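Long-range contacts in putative phosphosugar isomerase (Clostridium difficile, PDB 3G68), which probably binds and isomerises a phosphorylated sugar through its paired SIS domains, its exact substrate and reaction remaining unestablished: residues Glu199-Lys204 with Asn295-Lys300; Ser258-Leu263 with Gly280-Val285. All blocks are in the same frame, centred on the assembly; numbering follows the deposited sequence.

Contact 1 (Glu199-Lys204 with Asn295-Lys300); sequences ERNKEK and NDKNLK
Arg200 and Asn201 grip a single backbone oxygen, Asp296 O, with two nearly straight bonds. Arg200 NE donates to Asp296 O at 3.0 Å; the donor sits in the carbonyl plane on a lone pair, and the oxygen in turn lies near the guanidinium plane, so the meeting is edge-on. Asn201 ND2 reaches the same oxygen at 2.9 Å, with the acceptor close to the amide plane but the donor tilted 32° from the carbonyl plane. Arg200 extends from its backbone with CG opposite the backbone N (chi1 -171°), then bends at chi3, which turns NE and NH2 to the turn; NH2 adds two weak bonds, to Asn298 O at 3.2 Å and to Asp296 O. The acceptors belong to a type I beta turn, Asn295 to Asn298, whose start is an Asx turn: Asn295 OD1 takes the backbone N-H of Lys297 at 2.8 Å. This turn leads into the outermost strand 299-300 of a parallel sheet, and the opposing residues mark the break between helices 187-200 and 202-206. The Asp296 carboxylate runs across the Arg200 chain, its plane 56° from the guanidinium, and CD of Arg200 touches CG of Asp296 at 3.9 Å. With Asp296 OD1 well out of the guanidinium plane and 4.3 Å from Arg200 NE, any attraction is one of charge alone. Beside this, the buried Asn201 sets OD1 against Lys297 CG at 3.7 Å, while Asn201 ND2 also bonds Trp197 O and the Lys297 ammonium goes to Glu283 O.

Contact 2 (Ser258-Leu263 with Gly280-Val285); sequences STIFIL and GWTENV
Ile260 N donates to Asn284 O at 2.9 Å, with an N-H...O angle of 172°, joining the two strands across these segments; the ladder continues from Ile260 to Phe286. On the buried side of the contact, the Ile260 and Val285 side chains run alongside each other in the same direction, whereas Ile262 meets Val285 at a slant, CD1 to CG1 at 4.2 Å. These are adjacent parallel strands of the beta-alpha-beta unit 258-264, 271-279, 284-289, and Met274, Ile275 and Leu278 of the helix cover Ile262 and Val285. Before Val285, side chains make the link. Buried Thr282 donates through OG1 to Ser258 O at 2.6 Å, in the carbonyl plane, and also accepts Asn284 N at 3.0 Å, closing an ST turn; its chi1 of 173° sets the hydroxyl between the two partners. Asn284, by contrast, is partly exposed, and its hold is longer: ND2 reaches Ser258 O from above the carbonyl plane at 3.3 Å. Its side chain crosses that of buried Thr259 at about a right angle, with Thr259 OG1 3.7 Å from Asn284 CB.

How the contacts relate
Contacts 1 and 2 have centres about 12 Å apart and both reach the parallel sheet ordered 238-242, 210-215, 258-264, 284-289, 299-300. Along the chain the sequence is 199-204, 258-263, 280-285, 295-300, so both segments of contact 2 fall between those of contact 1. Strand 284-289 is the common neighbour: contact 2 pairs it, around Val285, with strand 258-264, and strand 299-300 of contact 1 flanks its other side. They touch directly, Lys297 CD packing on Val285 O (3.6 Å) and Lys204 CD on Asn284 OD1 (3.4 Å). Contact 1 joins the helix 187-200/202-206 junction to the turn before edge strand 299-300, whereas contact 2 lies within the sheet, one of two parallel five-stranded sheets, consistent with a double-SIS architecture.

Contact 1 (Glu199-Lys204 with Asn295-Lys300)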
loop_
_atom_site.group_PDB
_atom_site.type_symbol
_atom_site.label_atom_id
_atom_site.label_comp_id
_atom_site.label_asym_id
_atom_site.label_seq_id
_atom_site.Cartn_x
_atom_site.Cartn_y
_atom_site.Cartn_z
ATOM N N GLU B 199 -31.936 -25.446 24.792
ATOM C CA GLU B 199 -31.235 -26.713 24.809
ATOM C C GLU B 199 -30.692 -26.996 26.204
ATOM O O GLU B 199 -30.817 -28.108 26.711
ATOM C CB GLU B 199 -30.117 -26.675 23.753
ATOM C CG GLU B 199 -29.321 -27.947 23.603
ATOM C CD GLU B 199 -30.127 -29.143 23.170
ATOM O OE1 GLU B 199 -31.088 -29.018 22.381
ATOM O OE2 GLU B 199 -29.744 -30.250 23.603
ATOM N N ARG B 200 -30.139 -25.970 26.842
ATOM C CA ARG B 200 -29.610 -26.095 28.192
ATOM C C ARG B 200 -30.714 -26.407 29.249
ATOM O O ARG B 200 -30.469 -27.068 30.266
ATOM C CB ARG B 200 -28.941 -24.754 28.527
ATOM C CG ARG B 200 -28.145 -24.720 29.766
ATOM C CD ARG B 200 -27.232 -23.487 29.815
ATOM N NE ARG B 200 -27.899 -22.177 29.850
ATOM C CZ ARG B 200 -27.855 -21.218 28.916
ATOM N NH1 ARG B 200 -27.151 -21.332 27.799
ATOM N NH2 ARG B 200 -28.515 -20.086 29.127
ATOM N N ASN B 201 -31.906 -25.866 29.033
ATOM C CA ASN B 201 -33.059 -26.034 29.945
ATOM C C ASN B 201 -34.135 -26.958 29.417
ATOM O O ASN B 201 -35.278 -26.923 29.901
ATOM C CB ASN B 201 -33.649 -24.635 30.193
ATOM C CG ASN B 201 -32.719 -23.784 31.010
ATOM O OD1 ASN B 201 -32.506 -24.063 32.184
ATOM N ND2 ASN B 201 -32.115 -22.780 30.388
ATOM N N LYS B 202 -33.751 -27.839 28.493
ATOM C CA LYS B 202 -34.680 -28.708 27.765
ATOM C C LYS B 202 -35.592 -29.545 28.668
ATOM O O LYS B 202 -36.806 -29.608 28.429
ATOM C CB LYS B 202 -33.914 -29.659 26.836
ATOM C CG LYS B 202 -34.840 -30.428 25.888
ATOM C CD LYS B 202 -34.102 -31.377 24.939
ATOM C CE LYS B 202 -33.401 -30.653 23.823
ATOM N NZ LYS B 202 -32.733 -31.624 22.882
ATOM N N GLU B 203 -34.999 -30.189 29.667
ATOM C CA GLU B 203 -35.740 -31.075 30.583
ATOM C C GLU B 203 -36.867 -30.321 31.314
ATOM O O GLU B 203 -38.023 -30.744 31.255
ATOM C CB GLU B 203 -34.806 -31.742 31.590
ATOM C CG GLU B 203 -35.528 -32.650 32.649
ATOM C CD GLU B 203 -34.608 -33.349 33.607
ATOM O OE1 GLU B 203 -33.411 -32.998 33.624
ATOM O OE2 GLU B 203 -35.074 -34.247 34.380
ATOM N N LYS B 204 -36.528 -29.241 32.016
ATOM C CA LYS B 204 -37.567 -28.444 32.700
ATOM C C LYS B 204 -38.623 -27.924 31.721
ATOM O O LYS B 204 -39.825 -27.923 32.041
ATOM C CB LYS B 204 -36.967 -27.289 33.502
ATOM C CG LYS B 204 -36.262 -27.708 34.782
ATOM C CD LYS B 204 -35.881 -26.493 35.597
ATOM C CE LYS B 204 -35.427 -26.898 37.008
ATOM N NZ LYS B 204 -34.209 -27.686 36.902
ATOM N N ASN B 295 -26.875 -18.053 35.773
ATOM C CA ASN B 295 -27.551 -19.274 36.144
ATOM C C ASN B 295 -27.914 -19.908 34.833
ATOM O O ASN B 295 -28.204 -19.197 33.881
ATOM C CB ASN B 295 -28.775 -18.966 37.001
ATOM C CG ASN B 295 -29.447 -20.223 37.550
ATOM O OD1 ASN B 295 -29.941 -21.072 36.807
ATOM N ND2 ASN B 295 -29.512 -20.313 38.870
ATOM N N ASP B 296 -27.864 -21.229 34.752
ATOM C CA ASP B 296 -28.245 -21.926 33.532
ATOM C C ASP B 296 -29.665 -21.606 33.074
ATOM O O ASP B 296 -29.967 -21.621 31.881
ATOM C CB ASP B 296 -28.142 -23.441 33.713
ATOM C CG ASP B 296 -26.727 -23.958 33.612
ATOM O OD1 ASP B 296 -25.778 -23.161 33.461
ATOM O OD2 ASP B 296 -26.586 -25.198 33.664
ATOM N N LYS B 297 -30.536 -21.347 34.041
ATOM C CA LYS B 297 -31.913 -21.037 33.774
ATOM C C LYS B 297 -32.131 -19.659 33.166
ATOM O O LYS B 297 -33.206 -19.416 32.623
ATOM C CB LYS B 297 -32.754 -21.166 35.066
ATOM C CG LYS B 297 -32.878 -22.579 35.579
ATOM C CD LYS B 297 -33.756 -22.697 36.837
ATOM C CE LYS B 297 -33.000 -22.260 38.098
ATOM N NZ LYS B 297 -33.811 -22.634 39.274
ATOM N N ASN B 298 -31.173 -18.744 33.330
ATOM C CA ASN B 298 -31.304 -17.377 32.828
ATOM C C ASN B 298 -30.741 -17.184 31.416
ATOM O O ASN B 298 -29.815 -17.893 31.007
ATOM C CB ASN B 298 -30.668 -16.385 33.802
ATOM C CG ASN B 298 -31.359 -16.388 35.156
ATOM O OD1 ASN B 298 -32.492 -16.855 35.271
ATOM N ND2 ASN B 298 -30.689 -15.850 36.182
ATOM N N LEU B 299 -31.359 -16.264 30.669
ATOM C CA LEU B 299 -30.962 -15.946 29.300
ATOM C C LEU B 299 -30.551 -14.481 29.259
ATOM O O LEU B 299 -31.399 -13.584 29.341
ATOM C CB LEU B 299 -32.099 -16.177 28.310
ATOM C CG LEU B 299 -31.875 -15.714 26.851
ATOM C CD1 LEU B 299 -30.605 -16.363 26.234
ATOM C CD2 LEU B 299 -33.101 -16.027 25.998
ATOM N N LYS B 300 -29.244 -14.248 29.110
ATOM C CA LYS B 300 -28.701 -12.909 29.001
ATOM C C LYS B 300 -28.663 -12.515 27.526
ATOM O O LYS B 300 -27.960 -13.145 26.726
ATOM C CB LYS B 300 -27.315 -12.855 29.590
ATOM C CG LYS B 300 -26.744 -11.464 29.730
ATOM C CD LYS B 300 -25.399 -11.541 30.486
ATOM C CE LYS B 300 -24.868 -10.165 30.861
ATOM N NZ LYS B 300 -23.715 -10.250 31.842
#

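Contact 2 (Ser258-Leu263 with Gly280-Val285)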
loop_
_atom_site.group_PDB
_atom_site.type_symbol
_atom_site.label_atom_id
_atom_site.label_comp_id
_atom_site.label_asym_id
_atom_site.label_seq_id
_atom_site.Cartn_x
_atom_site.Cartn_y
_atom_site.Cartn_z
ATOM N N SER B 258 -45.107 -24.843 39.414
ATOM C CA SER B 258 -45.256 -23.647 38.592
ATOM C C SER B 258 -43.948 -23.330 37.849
ATOM O O SER B 258 -42.835 -23.457 38.430
ATOM C CB SER B 258 -45.553 -22.405 39.464
ATOM O OG SER B 258 -46.733 -22.561 40.240
ATOM N N THR B 259 -44.098 -22.911 36.598
ATOM C CA THR B 259 -43.022 -22.383 35.773
ATOM C C THR B 259 -43.283 -20.893 35.610
ATOM O O THR B 259 -44.426 -20.477 35.284
ATOM C CB THR B 259 -42.952 -23.065 34.428
ATOM O OG1 THR B 259 -42.659 -24.462 34.617
ATOM C CG2 THR B 259 -41.842 -22.418 33.552
ATOM N N ILE B 260 -42.227 -20.097 35.784
ATOM C CA ILE B 260 -42.318 -18.628 35.649
ATOM C C ILE B 260 -41.180 -18.093 34.803
ATOM O O ILE B 260 -40.010 -18.437 35.005
ATOM C CB ILE B 260 -42.306 -17.816 36.990
ATOM C CG1 ILE B 260 -43.291 -18.376 38.007
ATOM C CG2 ILE B 260 -42.660 -16.344 36.724
ATOM C CD1 ILE B 260 -42.779 -19.557 38.714
ATOM N N PHE B 261 -41.556 -17.267 33.814
ATOM C CA PHE B 261 -40.622 -16.569 32.935
ATOM C C PHE B 261 -40.708 -15.105 33.338
ATOM O O PHE B 261 -41.823 -14.547 33.378
ATOM C CB PHE B 261 -40.978 -16.708 31.468
ATOM C CG PHE B 261 -40.776 -18.069 30.956
ATOM C CD1 PHE B 261 -39.496 -18.499 30.614
ATOM C CD2 PHE B 261 -41.831 -18.955 30.854
ATOM C CE1 PHE B 261 -39.268 -19.774 30.161
ATOM C CE2 PHE B 261 -41.617 -20.259 30.371
ATOM C CZ PHE B 261 -40.334 -20.665 30.023
ATOM N N ILE B 262 -39.561 -14.519 33.687
ATOM C CA ILE B 262 -39.481 -13.095 34.030
ATOM C C ILE B 262 -38.751 -12.369 32.891
ATOM O O ILE B 262 -37.594 -12.662 32.588
ATOM C CB ILE B 262 -38.808 -12.849 35.399
ATOM C CG1 ILE B 262 -39.644 -13.561 36.502
ATOM C CG2 ILE B 262 -38.735 -11.337 35.692
ATOM C CD1 ILE B 262 -39.225 -13.292 37.960
ATOM N N LEU B 263 -39.467 -11.451 32.250
ATOM C CA LEU B 263 -38.938 -10.629 31.158
ATOM C C LEU B 263 -38.467 -9.352 31.853
ATOM O O LEU B 263 -39.269 -8.489 32.188
ATOM C CB LEU B 263 -40.046 -10.360 30.142
ATOM C CG LEU B 263 -40.712 -11.598 29.519
ATOM C CD1 LEU B 263 -41.759 -11.145 28.452
ATOM C CD2 LEU B 263 -39.660 -12.490 28.905
ATOM N N GLY B 280 -37.748 -19.684 46.029
ATOM C CA GLY B 280 -37.979 -20.423 47.254
ATOM C C GLY B 280 -39.210 -21.315 47.157
ATOM O O GLY B 280 -39.325 -22.237 47.950
ATOM N N TRP B 281 -40.139 -21.041 46.236
ATOM C CA TRP B 281 -41.360 -21.856 46.040
ATOM C C TRP B 281 -41.299 -22.825 44.852
ATOM O O TRP B 281 -41.993 -23.846 44.862
ATOM C CB TRP B 281 -42.613 -20.985 45.889
ATOM C CG TRP B 281 -42.887 -20.029 47.050
ATOM C CD1 TRP B 281 -42.586 -20.236 48.361
ATOM C CD2 TRP B 281 -43.640 -18.809 47.009
ATOM N NE1 TRP B 281 -43.034 -19.191 49.129
ATOM C CE2 TRP B 281 -43.678 -18.295 48.327
ATOM C CE3 TRP B 281 -44.224 -18.065 45.984
ATOM C CZ2 TRP B 281 -44.316 -17.083 48.654
ATOM C CZ3 TRP B 281 -44.860 -16.867 46.303
ATOM C CH2 TRP B 281 -44.890 -16.382 47.633
ATOM N N THR B 282 -40.505 -22.494 43.833
ATOM C CA THR B 282 -40.349 -23.327 42.634
ATOM C C THR B 282 -38.948 -23.194 42.056
ATOM O O THR B 282 -38.338 -22.108 42.119
ATOM C CB THR B 282 -41.409 -22.980 41.529
ATOM O OG1 THR B 282 -41.122 -23.703 40.318
ATOM C CG2 THR B 282 -41.450 -21.489 41.240
ATOM N N GLU B 283 -38.461 -24.313 41.519
ATOM C CA GLU B 283 -37.148 -24.386 40.890
ATOM C C GLU B 283 -37.238 -24.015 39.396
ATOM O O GLU B 283 -36.227 -24.019 38.673
ATOM C CB GLU B 283 -36.547 -25.791 41.112
ATOM C CG GLU B 283 -36.375 -26.121 42.610
ATOM C CD GLU B 283 -35.668 -27.440 42.898
ATOM O OE1 GLU B 283 -35.391 -27.707 44.104
ATOM O OE2 GLU B 283 -35.393 -28.201 41.951
ATOM N N ASN B 284 -38.444 -23.671 38.932
ATOM C CA ASN B 284 -38.703 -23.341 37.535
ATOM C C ASN B 284 -38.869 -21.863 37.242
ATOM O O ASN B 284 -39.826 -21.468 36.553
ATOM C CB ASN B 284 -39.955 -24.125 37.091
ATOM C CG ASN B 284 -39.865 -25.577 37.459
ATOM O OD1 ASN B 284 -38.866 -26.234 37.169
ATOM N ND2 ASN B 284 -40.883 -26.082 38.150
ATOM N N VAL B 285 -37.944 -21.038 37.756
ATOM C CA VAL B 285 -37.940 -19.596 37.489
ATOM C C VAL B 285 -36.819 -19.299 36.446
ATOM O O VAL B 285 -35.646 -19.644 36.642
ATOM C CB VAL B 285 -37.786 -18.721 38.750
ATOM C CG1 VAL B 285 -37.862 -17.233 38.311
ATOM C CG2 VAL B 285 -38.898 -19.033 39.790
#